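Local coordinates for metallo-beta-lactamase family protein (Staphylococcus aureus, PDB 3R2U) that probably acts as a metal-dependent hydrolase of the metallo-beta-lactamase superfamily, holding an iron ion, with a rhodanese-like region at the far end of its chain, at residues Arg297-Arg303 and Gln337-Ile342; Ala265-His269 and Ile329-Leu333; Ile42-Thr47 and Val130-Leu135. One frame throughout, in Å; residues are numbered along the deposited sequence. Where two conformers were deposited one is given.

In the fold
Contact 3 comes first along the chain and closes before the others open. It pins the turn 130-133 against strand 37-44, joining the two mixed sheets of the metallo-beta-lactamase sandwich. Contacts 1 and 2 cross in sequence: 265-269, 297-303, 329-333 and 337-342 alternate between them. Their centres are about 15 Å apart and they touch, since F300 packs on I329 and Y332. Contact 1 pairs the middle strands of the later four-stranded parallel sheet. The centre of contact 3 is about 44 Å and about 39 Å from those of contacts 1 and 2. Contact 3 thus belongs to the metallo-beta-lactamase part, while contact 1 builds a separate parallel-sheet part that contact 2 joins to the preceding chain.

Contact 1. Residues Arg297-Arg303 and Gln337-Ile342; sequences RLTFDLR and QEINLI
In one of its two modelled conformers, R297 reaches across to N340, NH1 giving a hydrogen bond of 3.1 Å to N340 OD1. The bond arrives on a lone pair in the amide plane, while guanidinium and amide planes stand 83° apart. In this conformer the arginine chain is extended from CG to NE and its CD passes E338 O; R297 NH2 and E338 OE2, 4.2 Å apart, feel each other only as charges. The other end of the amide is held independently: N340 ND2 donates to N294 O and to a water that donates to T299 OG1, and both help fix the amide's rotation. A second water joins L298 N to Q337 OE1 and E338 O.

Behind these side chains runs a parallel ladder. N340 N bonds to L298 O, F300 N to N340 O, I342 N to F300 O at 2.8 Å, and L302 N to I342 O. One face carries T299, D301, N340 and I342, where T299 CG2 lies 3.7 Å from I342 CG1. On the other, F300 CD2 meets I339 CG2 at 3.6 Å, and L341 CD2 comes up at the ring edge. At the strand's end, D301 OD1 accepts from R303 N in an Asx turn, and R303 grips the carboxylate side-on, with NH2 2.7 Å from D301 OD2.

These are the central strands of a parallel alpha/beta sheet of order 2-1-3-4: strand 317-318 flanks 298-301, and 363-367 flanks 339-342. Helix 345-356 covers L302 and L341, whereas Y308 of helix 305-310 packs on D301 and R303.

Contact 2. Residues Ala265-His269 and Ile329-Leu333; sequences APPHH and IGWYL
I329 O accepts from both L333 N at 2.8 Å and Y332 N, and the turn so made holds G330 against H269 of the other loop. G330 O takes the one hydrogen bond between the two, a weak and bent one from H269 N at 3.2 Å, with an N-H...O angle of 128°. The carbonyl also lies beside H268, whose CB is 3.6 Å from G330 O. The larger part of the contact belongs to W331. Its CB starts out away from 265-269, but with CG anti to the carbonyl carbon (chi1 -67°) the indole swings back along the proline-rich run. P267 CA then sits over the face of the six-membered ring, 3.4 Å from its centroid, in a CH-pi contact, and P267 CB covers the pyrrole side at W331 CE2. The far rim meets backbone oxygens: W331 CH2 is 3.3 Å from P266 O, and A265 O lies at the ring edge.

H268 meets the indole's edge in a T-shaped stack. W331 turns that edge to the imidazole face, the planes being 80° apart, and CE3 approaches H268 NE2 to 3.5 Å. H269 packs differently, bringing ND1 to 3.2 Å from G330 CA. That buried nitrogen has no partner in the model.

With one weak bond, one proline over the indole face and a T-shaped histidine at its edge, cohesion probably comes mostly from dispersion and ring electrostatics.

Contact 3. Residues Ile42-Thr47 and Val130-Leu135; sequences IGCQKT and VGNIKL
The tight type II' turn from V130 to I133 faces the end of strand 37-44, with G131 and C44 as the closest CA pair. G131 takes positive phi at the first corner (i+1), and the turn is closed by I133 N bonding to V130 O. The strand segments 42-44 and 133-135 belong to different sheets, their axes 8.6 Å apart at an angle of 135°, so side chains rather than a ladder join them.

C44 supplies the polar link. Its SG lies anti to the backbone N (chi1 176°), which points it into the turn, and N132 N donates to it at 3.2 Å in an almost straight bond (173°). T47 N adds a longer bond, 3.4 Å, to the same C44 SG. T47 OG1 presses against G131 CA at 3.3 Å while bonding to E49 N, and E49 OE1 takes the G131 N-H. At the surface K46 crosses N132 at about a right angle, its CD 3.4 Å from N132 OD1. Deeper in, I133 CD1 lies against the G43 backbone, 3.6 Å from G43 C, and I42 CD1 meets L135 CD2 tip to tip at 4.1 Å. M51 and L152 extend this apolar layer.

Two N-H donors would probably stabilise partial negative charge on the buried sulfur. T47 N holds it within its own segment, while N132 N ties turn to strand end, beside the apolar interior formed by I42, I133 and L135.

Contact 1. Residues Arg297-Arg303 and Gln337-Ile342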
# COMPACT_ATOMS: atom_id res chain seq x y z
N ARG A 297 -22.94 -18.10 13.67
CA ARG A 297 -22.82 -18.20 12.24
C ARG A 297 -21.69 -19.12 11.91
O ARG A 297 -20.77 -19.31 12.71
CB ARG A 297 -22.50 -16.85 11.60
CG ARG A 297 -23.58 -15.83 11.67
CD ARG A 297 -23.25 -14.70 10.70
NE ARG A 297 -24.25 -13.65 10.73
CZ ARG A 297 -24.07 -12.45 11.28
NH1 ARG A 297 -22.90 -12.12 11.81
NH2 ARG A 297 -25.06 -11.57 11.25
N LEU A 298 -21.74 -19.67 10.72
CA LEU A 298 -20.66 -20.49 10.24
C LEU A 298 -19.48 -19.53 10.28
O LEU A 298 -19.59 -18.40 9.78
CB LEU A 298 -20.97 -20.92 8.82
CG LEU A 298 -19.91 -21.69 8.05
CD1 LEU A 298 -19.50 -22.93 8.83
CD2 LEU A 298 -20.48 -22.04 6.67
N THR A 299 -18.37 -19.94 10.89
CA THR A 299 -17.21 -19.07 11.07
C THR A 299 -15.88 -19.71 10.63
O THR A 299 -15.57 -20.82 11.04
CB THR A 299 -17.09 -18.68 12.55
OG1 THR A 299 -18.29 -18.02 12.98
CG2 THR A 299 -15.92 -17.78 12.77
N PHE A 300 -15.09 -18.98 9.84
CA PHE A 300 -13.80 -19.48 9.36
C PHE A 300 -12.63 -18.67 9.94
O PHE A 300 -12.64 -17.44 9.91
CB PHE A 300 -13.73 -19.45 7.83
CG PHE A 300 -14.73 -20.36 7.17
CD1 PHE A 300 -14.57 -21.73 7.21
CD2 PHE A 300 -15.84 -19.85 6.52
CE1 PHE A 300 -15.49 -22.58 6.63
CE2 PHE A 300 -16.76 -20.70 5.91
CZ PHE A 300 -16.59 -22.05 5.97
N ASP A 301 -11.65 -19.38 10.47
CA ASP A 301 -10.49 -18.77 11.10
C ASP A 301 -9.41 -18.76 10.04
O ASP A 301 -8.99 -19.81 9.55
CB ASP A 301 -10.09 -19.57 12.34
CG ASP A 301 -8.97 -18.92 13.16
OD1 ASP A 301 -8.06 -18.26 12.60
OD2 ASP A 301 -8.98 -19.10 14.39
N LEU A 302 -8.99 -17.55 9.69
CA LEU A 302 -8.04 -17.31 8.60
C LEU A 302 -6.59 -17.43 8.95
O LEU A 302 -5.74 -17.27 8.08
CB LEU A 302 -8.26 -15.89 8.06
CG LEU A 302 -9.67 -15.62 7.54
CD1 LEU A 302 -9.81 -14.15 7.22
CD2 LEU A 302 -9.98 -16.46 6.33
N ARG A 303 -6.28 -17.71 10.23
CA ARG A 303 -4.88 -17.79 10.64
C ARG A 303 -4.21 -19.08 10.16
O ARG A 303 -4.86 -19.98 9.63
CB ARG A 303 -4.77 -17.69 12.17
CG ARG A 303 -5.27 -16.36 12.76
CD ARG A 303 -5.25 -16.42 14.26
NE ARG A 303 -6.14 -17.48 14.71
CZ ARG A 303 -6.01 -18.16 15.84
NH1 ARG A 303 -5.01 -17.91 16.67
NH2 ARG A 303 -6.87 -19.12 16.13
N GLN A 337 -25.75 -19.01 3.37
CA GLN A 337 -25.65 -18.43 4.71
C GLN A 337 -24.66 -17.29 4.77
O GLN A 337 -23.70 -17.23 4.00
CB GLN A 337 -25.20 -19.48 5.73
CG GLN A 337 -26.10 -20.70 5.82
CD GLN A 337 -25.69 -21.67 6.93
OE1 GLN A 337 -24.93 -21.32 7.85
NE2 GLN A 337 -26.23 -22.88 6.87
N GLU A 338 -24.89 -16.39 5.70
CA GLU A 338 -23.95 -15.33 6.02
C GLU A 338 -22.89 -15.97 6.91
O GLU A 338 -23.20 -16.80 7.77
CB GLU A 338 -24.64 -14.18 6.75
CG GLU A 338 -25.82 -13.57 5.99
CD GLU A 338 -26.41 -12.33 6.70
OE1 GLU A 338 -27.64 -12.30 6.92
OE2 GLU A 338 -25.63 -11.41 7.05
N ILE A 339 -21.65 -15.55 6.73
CA ILE A 339 -20.52 -16.15 7.42
C ILE A 339 -19.65 -15.13 8.14
O ILE A 339 -19.55 -13.99 7.69
CB ILE A 339 -19.69 -16.88 6.33
CG1 ILE A 339 -20.48 -18.10 5.85
CG2 ILE A 339 -18.30 -17.24 6.79
CD1 ILE A 339 -20.03 -18.67 4.54
N ASN A 340 -19.08 -15.52 9.28
CA ASN A 340 -18.10 -14.68 9.98
C ASN A 340 -16.69 -15.19 9.71
O ASN A 340 -16.47 -16.38 9.47
CB ASN A 340 -18.30 -14.71 11.50
CG ASN A 340 -19.51 -13.95 11.97
OD1 ASN A 340 -20.06 -13.11 11.27
ND2 ASN A 340 -19.91 -14.21 13.19
N LEU A 341 -15.73 -14.27 9.76
CA LEU A 341 -14.34 -14.59 9.62
C LEU A 341 -13.60 -14.18 10.88
O LEU A 341 -13.99 -13.22 11.55
CB LEU A 341 -13.74 -13.87 8.42
CG LEU A 341 -14.32 -14.18 7.07
CD1 LEU A 341 -13.65 -13.32 5.97
CD2 LEU A 341 -14.21 -15.73 6.80
N ILE A 342 -12.56 -14.93 11.23
CA ILE A 342 -11.72 -14.63 12.37
C ILE A 342 -10.35 -14.20 11.86
O ILE A 342 -9.68 -14.91 11.09
CB ILE A 342 -11.61 -15.80 13.36
CG1 ILE A 342 -12.96 -16.04 14.04
CG2 ILE A 342 -10.50 -15.50 14.43
CD1 ILE A 342 -12.99 -17.15 14.96
O HOH W 1 -24.00 -19.12 9.06
O HOH W 2 -18.53 -16.12 14.81

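Contact 2. Residues Ala265-His269 and Ile329-Leu333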
# COMPACT_ATOMS: atom_id res chain seq x y z
N ALA A 265 -13.17 -36.11 -6.57
CA ALA A 265 -14.43 -35.41 -6.50
C ALA A 265 -14.10 -33.93 -6.42
O ALA A 265 -13.18 -33.54 -5.70
CB ALA A 265 -15.22 -35.84 -5.27
N PRO A 266 -14.84 -33.11 -7.16
CA PRO A 266 -14.59 -31.69 -7.10
C PRO A 266 -15.11 -31.10 -5.80
O PRO A 266 -16.03 -31.65 -5.21
CB PRO A 266 -15.40 -31.14 -8.29
CG PRO A 266 -16.50 -32.11 -8.46
CD PRO A 266 -15.95 -33.45 -8.07
N PRO A 267 -14.51 -30.00 -5.34
CA PRO A 267 -15.03 -29.37 -4.13
C PRO A 267 -16.47 -28.90 -4.34
O PRO A 267 -16.90 -28.65 -5.50
CB PRO A 267 -14.08 -28.19 -3.89
CG PRO A 267 -13.34 -28.01 -5.19
CD PRO A 267 -13.37 -29.28 -5.93
N HIS A 268 -17.19 -28.75 -3.24
CA HIS A 268 -18.60 -28.41 -3.31
C HIS A 268 -18.94 -27.10 -4.00
O HIS A 268 -19.98 -27.01 -4.62
CB HIS A 268 -19.25 -28.45 -1.92
CG HIS A 268 -19.09 -29.76 -1.22
ND1 HIS A 268 -19.47 -30.95 -1.81
CD2 HIS A 268 -18.61 -30.08 -0.00
CE1 HIS A 268 -19.21 -31.95 -0.98
NE2 HIS A 268 -18.69 -31.44 0.13
N HIS A 269 -18.08 -26.09 -3.94
CA HIS A 269 -18.46 -24.82 -4.58
C HIS A 269 -18.55 -24.90 -6.12
O HIS A 269 -19.21 -24.05 -6.73
CB HIS A 269 -17.56 -23.65 -4.15
CG HIS A 269 -16.17 -23.70 -4.71
ND1 HIS A 269 -15.31 -24.74 -4.45
CD2 HIS A 269 -15.48 -22.80 -5.45
CE1 HIS A 269 -14.15 -24.49 -5.04
NE2 HIS A 269 -14.22 -23.32 -5.65
N ILE A 329 -11.60 -23.84 1.19
CA ILE A 329 -12.87 -23.29 1.65
C ILE A 329 -14.05 -23.78 0.82
O ILE A 329 -15.18 -23.81 1.30
CB ILE A 329 -12.85 -21.75 1.78
CG1 ILE A 329 -13.85 -21.31 2.87
CG2 ILE A 329 -13.11 -21.06 0.44
CD1 ILE A 329 -13.75 -19.82 3.22
N GLY A 330 -13.78 -24.19 -0.42
CA GLY A 330 -14.81 -24.69 -1.31
C GLY A 330 -15.56 -25.86 -0.75
O GLY A 330 -16.74 -26.06 -1.05
N TRP A 331 -14.89 -26.63 0.11
CA TRP A 331 -15.50 -27.76 0.75
C TRP A 331 -16.44 -27.39 1.89
O TRP A 331 -17.26 -28.22 2.28
CB TRP A 331 -14.44 -28.73 1.27
CG TRP A 331 -13.67 -29.39 0.17
CD1 TRP A 331 -12.42 -29.07 -0.29
CD2 TRP A 331 -14.12 -30.49 -0.64
NE1 TRP A 331 -12.06 -29.90 -1.33
CE2 TRP A 331 -13.09 -30.78 -1.56
CE3 TRP A 331 -15.29 -31.25 -0.66
CZ2 TRP A 331 -13.20 -31.81 -2.49
CZ3 TRP A 331 -15.40 -32.27 -1.60
CH2 TRP A 331 -14.36 -32.54 -2.50
N TYR A 332 -16.34 -26.16 2.42
CA TYR A 332 -17.15 -25.74 3.56
C TYR A 332 -18.04 -24.53 3.33
O TYR A 332 -18.98 -24.33 4.09
CB TYR A 332 -16.25 -25.39 4.75
CG TYR A 332 -15.38 -26.53 5.19
CD1 TYR A 332 -14.08 -26.65 4.72
CD2 TYR A 332 -15.86 -27.49 6.08
CE1 TYR A 332 -13.28 -27.70 5.11
CE2 TYR A 332 -15.07 -28.55 6.46
CZ TYR A 332 -13.78 -28.65 5.98
OH TYR A 332 -12.98 -29.68 6.36
N LEU A 333 -17.77 -23.73 2.30
CA LEU A 333 -18.53 -22.51 2.08
C LEU A 333 -19.97 -22.84 1.79
O LEU A 333 -20.25 -23.66 0.93
CB LEU A 333 -17.94 -21.68 0.91
CG LEU A 333 -18.45 -20.24 0.77
CD1 LEU A 333 -18.09 -19.40 1.97
CD2 LEU A 333 -17.90 -19.59 -0.48

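Contact 3. Residues Ile42-Thr47 and Val130-Leu135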
# COMPACT_ATOMS: atom_id res chain seq x y z
N ILE A 42 -5.98 -8.34 -24.49
CA ILE A 42 -5.35 -8.11 -25.79
C ILE A 42 -5.84 -6.75 -26.28
O ILE A 42 -6.97 -6.34 -26.00
CB ILE A 42 -5.65 -9.21 -26.85
CG1 ILE A 42 -7.15 -9.37 -27.08
CG2 ILE A 42 -4.96 -10.55 -26.44
CD1 ILE A 42 -7.52 -10.49 -28.06
N GLY A 43 -4.97 -6.05 -26.97
CA GLY A 43 -5.31 -4.74 -27.44
C GLY A 43 -4.71 -4.40 -28.77
O GLY A 43 -3.58 -4.78 -29.08
N CYS A 44 -5.49 -3.66 -29.56
CA CYS A 44 -5.08 -3.23 -30.89
C CYS A 44 -4.45 -1.86 -30.76
O CYS A 44 -5.13 -0.88 -30.42
CB CYS A 44 -6.29 -3.15 -31.80
SG CYS A 44 -5.98 -2.52 -33.46
N GLN A 45 -3.16 -1.77 -31.02
CA GLN A 45 -2.48 -0.47 -30.90
C GLN A 45 -2.95 0.52 -31.97
O GLN A 45 -2.99 1.73 -31.71
CB GLN A 45 -0.96 -0.63 -30.88
CG GLN A 45 -0.41 -1.26 -29.55
CD GLN A 45 -0.66 -0.41 -28.29
OE1 GLN A 45 -1.07 0.76 -28.37
NE2 GLN A 45 -0.38 -1.00 -27.11
N LYS A 46 -3.36 0.03 -33.13
CA LYS A 46 -3.85 0.92 -34.18
C LYS A 46 -5.17 1.64 -33.82
O LYS A 46 -5.27 2.84 -34.02
CB LYS A 46 -3.99 0.17 -35.50
CG LYS A 46 -2.63 -0.25 -36.04
CD LYS A 46 -2.73 -1.03 -37.33
CE LYS A 46 -1.35 -1.18 -37.96
NZ LYS A 46 -0.71 0.16 -38.23
N THR A 47 -6.15 0.92 -33.28
CA THR A 47 -7.44 1.54 -32.94
C THR A 47 -7.63 1.82 -31.45
O THR A 47 -8.46 2.63 -31.09
CB THR A 47 -8.60 0.63 -33.34
OG1 THR A 47 -8.57 -0.53 -32.50
CG2 THR A 47 -8.50 0.23 -34.81
N VAL A 130 -11.13 -7.29 -32.76
CA VAL A 130 -10.81 -6.36 -31.69
C VAL A 130 -9.87 -5.39 -32.42
O VAL A 130 -8.65 -5.63 -32.54
CB VAL A 130 -10.11 -7.08 -30.51
CG1 VAL A 130 -9.86 -6.11 -29.36
CG2 VAL A 130 -10.97 -8.24 -30.05
N GLY A 131 -10.43 -4.30 -32.94
CA GLY A 131 -9.64 -3.40 -33.77
C GLY A 131 -9.23 -4.27 -34.96
O GLY A 131 -10.08 -4.93 -35.56
N ASN A 132 -7.94 -4.34 -35.24
CA ASN A 132 -7.46 -5.16 -36.38
C ASN A 132 -7.08 -6.60 -35.99
O ASN A 132 -6.70 -7.39 -36.85
CB ASN A 132 -6.28 -4.48 -37.06
CG ASN A 132 -6.65 -3.13 -37.64
OD1 ASN A 132 -5.99 -2.13 -37.38
ND2 ASN A 132 -7.71 -3.10 -38.42
N ILE A 133 -7.18 -6.92 -34.70
CA ILE A 133 -6.87 -8.29 -34.22
C ILE A 133 -8.04 -9.15 -34.59
O ILE A 133 -9.19 -8.75 -34.40
CB ILE A 133 -6.71 -8.39 -32.70
CG1 ILE A 133 -5.66 -7.41 -32.17
CG2 ILE A 133 -6.33 -9.84 -32.29
CD1 ILE A 133 -5.70 -7.30 -30.64
N LYS A 134 -7.76 -10.32 -35.13
CA LYS A 134 -8.80 -11.25 -35.53
C LYS A 134 -8.79 -12.45 -34.61
O LYS A 134 -7.74 -13.02 -34.35
CB LYS A 134 -8.56 -11.71 -36.97
CG LYS A 134 -9.61 -12.70 -37.48
CD LYS A 134 -9.20 -13.34 -38.82
CE LYS A 134 -10.31 -14.26 -39.32
NZ LYS A 134 -9.99 -15.00 -40.56
N LEU A 135 -9.96 -12.81 -34.10
CA LEU A 135 -10.12 -14.00 -33.32
C LEU A 135 -11.11 -14.91 -34.02
O LEU A 135 -12.23 -14.48 -34.35
CB LEU A 135 -10.69 -13.68 -31.94
CG LEU A 135 -9.86 -12.81 -31.00
CD1 LEU A 135 -10.68 -12.55 -29.76
CD2 LEU A 135 -8.53 -13.50 -30.67